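Local coordinates for outer membrane porin protein 32 (Delftia acidovorans, PDB 2FGQ) that forms anion-selective channels, as a homotrimer, across the bacterial outer membrane, at residues Asn180-Ala185 / Ala210-Gly215; Gly215-Ser220 / Ala245-Gly250. One frame throughout, in Å; residues are numbered along the deposited sequence.

Contact 1: Asn180-Ala185 / Ala210-Gly215; sequences NGPLSA and ASYNFG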
loop_
_atom_site.group_PDB
_atom_site.type_symbol
_atom_site.label_atom_id
_atom_site.label_comp_id
_atom_site.label_asym_id
_atom_site.label_seq_id
_atom_site.Cartn_x
_atom_site.Cartn_y
_atom_site.Cartn_z
ATOM N N ASN A 180 30.439 3.213 24.532
ATOM C CA ASN A 180 30.880 2.148 25.426
ATOM C C ASN A 180 29.803 1.549 26.336
ATOM O O ASN A 180 30.130 0.774 27.246
ATOM C CB ASN A 180 32.110 2.627 26.218
ATOM C CG ASN A 180 31.766 3.620 27.310
ATOM O OD1 ASN A 180 30.582 3.932 27.539
ATOM N ND2 ASN A 180 32.802 4.124 28.007
ATOM N N GLY A 181 28.539 1.896 26.085
ATOM C CA GLY A 181 27.442 1.588 26.979
ATOM C C GLY A 181 26.916 2.865 27.641
ATOM O O GLY A 181 25.996 3.498 27.113
ATOM N N PRO A 182 27.476 3.267 28.776
ATOM C CA PRO A 182 26.997 4.486 29.454
ATOM C C PRO A 182 27.294 5.792 28.725
ATOM O O PRO A 182 26.535 6.732 28.801
ATOM C CB PRO A 182 27.714 4.446 30.805
ATOM C CG PRO A 182 28.880 3.576 30.612
ATOM C CD PRO A 182 28.484 2.561 29.595
ATOM N N LEU A 183 28.419 5.836 28.023
ATOM C CA LEU A 183 28.871 7.032 27.331
ATOM C C LEU A 183 28.728 6.879 25.823
ATOM O O LEU A 183 29.092 5.868 25.244
ATOM C CB LEU A 183 30.331 7.319 27.666
ATOM C CG LEU A 183 30.982 8.491 26.929
ATOM C CD1 LEU A 183 30.344 9.785 27.299
ATOM C CD2 LEU A 183 32.497 8.571 27.176
ATOM N N SER A 184 28.199 7.923 25.211
ATOM C CA SER A 184 28.041 7.992 23.762
ATOM C C SER A 184 28.365 9.392 23.293
ATOM O O SER A 184 27.893 10.369 23.885
ATOM C CB SER A 184 26.586 7.648 23.385
ATOM O OG SER A 184 26.386 7.614 21.971
ATOM N N ALA A 185 29.167 9.492 22.236
ATOM C CA ALA A 185 29.398 10.779 21.596
ATOM C C ALA A 185 29.609 10.548 20.101
ATOM O O ALA A 185 30.244 9.586 19.713
ATOM C CB ALA A 185 30.613 11.442 22.177
ATOM N N ALA A 210 26.190 14.064 22.418
ATOM C CA ALA A 210 26.807 13.289 23.508
ATOM C C ALA A 210 25.784 12.981 24.562
ATOM O O ALA A 210 24.831 13.740 24.751
ATOM C CB ALA A 210 27.972 14.039 24.130
ATOM N N SER A 211 25.987 11.877 25.259
ATOM C CA SER A 211 25.111 11.524 26.360
ATOM C C SER A 211 25.850 10.664 27.363
ATOM O O SER A 211 26.826 10.005 27.041
ATOM C CB SER A 211 23.858 10.773 25.899
ATOM O OG SER A 211 24.152 9.543 25.233
ATOM N N TYR A 212 25.368 10.694 28.600
ATOM C CA TYR A 212 25.875 9.805 29.621
ATOM C C TYR A 212 24.726 9.277 30.422
ATOM O O TYR A 212 23.933 10.050 30.912
ATOM C CB TYR A 212 26.908 10.499 30.539
ATOM C CG TYR A 212 27.658 9.460 31.345
ATOM C CD1 TYR A 212 27.230 9.097 32.600
ATOM C CD2 TYR A 212 28.744 8.775 30.807
ATOM C CE1 TYR A 212 27.881 8.103 33.323
ATOM C CE2 TYR A 212 29.387 7.797 31.524
ATOM C CZ TYR A 212 28.942 7.466 32.781
ATOM O OH TYR A 212 29.592 6.478 33.515
ATOM N N ASN A 213 24.662 7.954 30.556
ATOM C CA ASN A 213 23.632 7.275 31.310
ATOM C C ASN A 213 24.195 6.860 32.668
ATOM O O ASN A 213 24.990 5.919 32.752
ATOM C CB ASN A 213 23.123 6.060 30.550
ATOM C CG ASN A 213 21.832 5.540 31.114
ATOM O OD1 ASN A 213 21.489 5.822 32.258
ATOM N ND2 ASN A 213 21.086 4.816 30.295
ATOM N N PHE A 214 23.798 7.609 33.703
ATOM C CA PHE A 214 24.228 7.348 35.085
ATOM C C PHE A 214 23.382 6.228 35.731
ATOM O O PHE A 214 23.630 5.876 36.872
ATOM C CB PHE A 214 24.087 8.605 35.947
ATOM C CG PHE A 214 24.846 9.807 35.462
ATOM C CD1 PHE A 214 26.122 10.080 35.939
ATOM C CD2 PHE A 214 24.286 10.693 34.552
ATOM C CE1 PHE A 214 26.825 11.194 35.531
ATOM C CE2 PHE A 214 25.004 11.811 34.115
ATOM C CZ PHE A 214 26.272 12.071 34.635
ATOM N N GLY A 215 22.394 5.667 35.043
ATOM C CA GLY A 215 21.511 4.648 35.631
ATOM C C GLY A 215 20.303 5.287 36.279
ATOM O O GLY A 215 19.167 5.119 35.808
HETATM O O HOH W 1 24.580 7.447 26.932
#
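Ala210 and Ala185 face each other with CB atoms 4.2 Å apart where strands 199-213 and 183-196 pair as an antiparallel hairpin in the wall of the porin beta-barrel. Next comes Ser211, on the opposite face of the sheet together with Ser184. Their backbones form a hydrogen-bonded pair: Ser211 N gives to Ser184 O at 2.8 Å, and Ser184 N returns to Ser211 O at 3.1 Å. The hydroxyl of Ser184 is engaged by Asp179 and Tyr104, whereas Ser211 OG is hydrogen-bonded to a water, and that water donates to Pro182 O. Tyr212 returns to the alanine face. Its ring leaves anti to the backbone N (chi1 -166°) and runs alongside Pro182, with CZ 3.8 Å from Pro182 CB. Leu183 crosses it nearly at a right angle and brings CB to the ring edge, 3.8 Å from Tyr212 CD2. A serine in place of the tyrosine would probably leave Pro182 CB and Leu183 CB without their apolar neighbour and the Phe214 ring without the CD1 over its centre. Asn213 N closes the pairing with a 2.8 Å bond to Pro182 O. Beyond it the chain bends in an Asx turn, where Asn213 OD1 accepts from Gly215 N at 2.9 Å.

Contact 2: Gly215-Ser220 / Ala245-Gly250; sequences GVAKLS and ASAPVG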
loop_
_atom_site.group_PDB
_atom_site.type_symbol
_atom_site.label_atom_id
_atom_site.label_comp_id
_atom_site.label_asym_id
_atom_site.label_seq_id
_atom_site.Cartn_x
_atom_site.Cartn_y
_atom_site.Cartn_z
ATOM N N GLY A 215 22.394 5.667 35.043
ATOM C CA GLY A 215 21.511 4.648 35.631
ATOM C C GLY A 215 20.303 5.287 36.279
ATOM O O GLY A 215 19.167 5.119 35.808
ATOM N N VAL A 216 20.547 6.060 37.326
ATOM C CA VAL A 216 19.491 6.826 37.984
ATOM C C VAL A 216 18.927 7.947 37.088
ATOM O O VAL A 216 17.817 8.394 37.291
ATOM C CB VAL A 216 19.961 7.417 39.337
ATOM C CG1 VAL A 216 20.519 6.308 40.254
ATOM C CG2 VAL A 216 20.979 8.534 39.150
ATOM N N ALA A 217 19.711 8.389 36.102
ATOM C CA ALA A 217 19.268 9.413 35.147
ATOM C C ALA A 217 20.204 9.402 33.956
ATOM O O ALA A 217 21.314 8.860 34.032
ATOM C CB ALA A 217 19.260 10.783 35.779
ATOM N N LYS A 218 19.762 10.004 32.858
ATOM C CA LYS A 218 20.588 10.136 31.652
ATOM C C LYS A 218 20.566 11.606 31.230
ATOM O O LYS A 218 19.522 12.252 31.286
ATOM C CB LYS A 218 20.030 9.237 30.553
ATOM C CG LYS A 218 20.704 9.368 29.211
ATOM C CD LYS A 218 20.212 8.295 28.221
ATOM C CE LYS A 218 21.030 8.342 26.953
ATOM N NZ LYS A 218 20.485 7.405 25.886
ATOM N N LEU A 219 21.713 12.118 30.837
ATOM C CA LEU A 219 21.841 13.468 30.316
ATOM C C LEU A 219 22.267 13.358 28.857
ATOM O O LEU A 219 23.135 12.559 28.518
ATOM C CB LEU A 219 22.926 14.201 31.110
ATOM C CG LEU A 219 23.154 15.669 30.787
ATOM C CD1 LEU A 219 21.949 16.572 31.168
ATOM C CD2 LEU A 219 24.453 16.091 31.515
ATOM N N SER A 220 21.682 14.196 28.007
ATOM C CA SER A 220 21.940 14.111 26.573
ATOM C C SER A 220 21.910 15.511 25.958
ATOM O O SER A 220 21.127 16.325 26.359
ATOM C CB SER A 220 20.856 13.237 25.942
ATOM O OG SER A 220 21.239 12.876 24.623
ATOM N N ALA A 245 17.260 15.550 29.864
ATOM C CA ALA A 245 17.503 14.540 30.876
ATOM C C ALA A 245 16.305 13.618 30.988
ATOM O O ALA A 245 15.169 14.032 30.773
ATOM C CB ALA A 245 17.772 15.172 32.200
ATOM N N SER A 246 16.572 12.378 31.340
ATOM C CA SER A 246 15.516 11.425 31.626
ATOM C C SER A 246 15.886 10.657 32.887
ATOM O O SER A 246 17.043 10.626 33.286
ATOM C CB SER A 246 15.308 10.433 30.488
ATOM O OG SER A 246 16.483 9.697 30.203
ATOM N N ALA A 247 14.883 10.055 33.503
ATOM C CA ALA A 247 15.099 9.245 34.697
ATOM C C ALA A 247 13.989 8.213 34.855
ATOM O O ALA A 247 12.824 8.563 34.693
ATOM C CB ALA A 247 15.107 10.143 35.909
ATOM N N PRO A 248 14.329 6.992 35.254
ATOM C CA PRO A 248 13.299 6.048 35.707
ATOM C C PRO A 248 12.614 6.561 36.967
ATOM O O PRO A 248 13.260 7.203 37.830
ATOM C CB PRO A 248 14.073 4.725 35.957
ATOM C CG PRO A 248 15.512 5.022 35.760
ATOM C CD PRO A 248 15.682 6.418 35.316
ATOM N N VAL A 249 11.305 6.314 37.028
ATOM C CA VAL A 249 10.454 6.635 38.158
ATOM C C VAL A 249 9.728 5.357 38.543
ATOM O O VAL A 249 8.946 4.818 37.782
ATOM C CB VAL A 249 9.425 7.721 37.821
ATOM C CG1 VAL A 249 8.509 7.988 39.014
ATOM C CG2 VAL A 249 10.104 8.995 37.396
ATOM N N GLY A 250 10.054 4.836 39.722
ATOM C CA GLY A 250 9.334 3.735 40.337
ATOM C C GLY A 250 9.154 2.417 39.625
ATOM O O GLY A 250 8.078 1.842 39.699
HETATM O O HOH W 2 15.720 7.376 38.835
#
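Lys218 and Ser246 hold strands 218-230 and 235-249 together at the open end of their antiparallel beta hairpin, the end far from the connecting turn, in the barrel wall of the porin. The two residues exchange both backbone bonds of a hydrogen-bonded pair: Lys218 N gives to Ser246 O at 2.8 Å (160° at the hydrogen), and Ser246 N gives to Lys218 O at 3.0 Å. Each of these carbonyls also receives a CA-H...O contact, Ser246 O from Ala217 and Lys218 O from Ala245. On the same face as the lysine, Ser246 OG stands between its own backbone N and carbonyl carbon (chi1 59°), which sets it 3.6 Å from Lys218 CB; the rest of the lysine chain runs out extended, away from the partner strand. The alanines pack less closely, Ala217 CB lying 4.2 Å from Ala247 CB. The backbone groups turned the other way on strand 235-249 pair with the flanking strand, Ala245 with Leu257 and Ala247 with Val255. One step further the direct pairing stops: Pro248 has no N-H to give to Val216 O, and the chain at Val216 has already turned out of the strand. Pro248 CD lies 3.5 Å from Val216 O instead, and a water takes over the link, donating to Val216 O at 2.8 Å and to Pro248 O at 2.7 Å.

Contacts 1 and 2 lie in series along the chain, their centres about 11 Å apart: the first joins strands 183-196 and 199-213, the second strands 218-230 and 235-249. The turn between 213 and 218 leads from one to the other, and Gly215 belongs to both. The middle two, 199-213 and 218-230, are themselves neighbours, with Tyr212 N probably hydrogen-bonded to Leu219 O at 2.9 Å, so all four form consecutive staves of the 16-stranded antiparallel barrel. Ser220 OG bonds to the backbone O of Tyr104, the residue Ser184 also reaches. Tyr104 lies between malate-pocket residues Thr102 and Ala109, which fits the loop folded into the barrel in porins, so the face with Ser184, Ser211 and Lys218 probably looks into the channel.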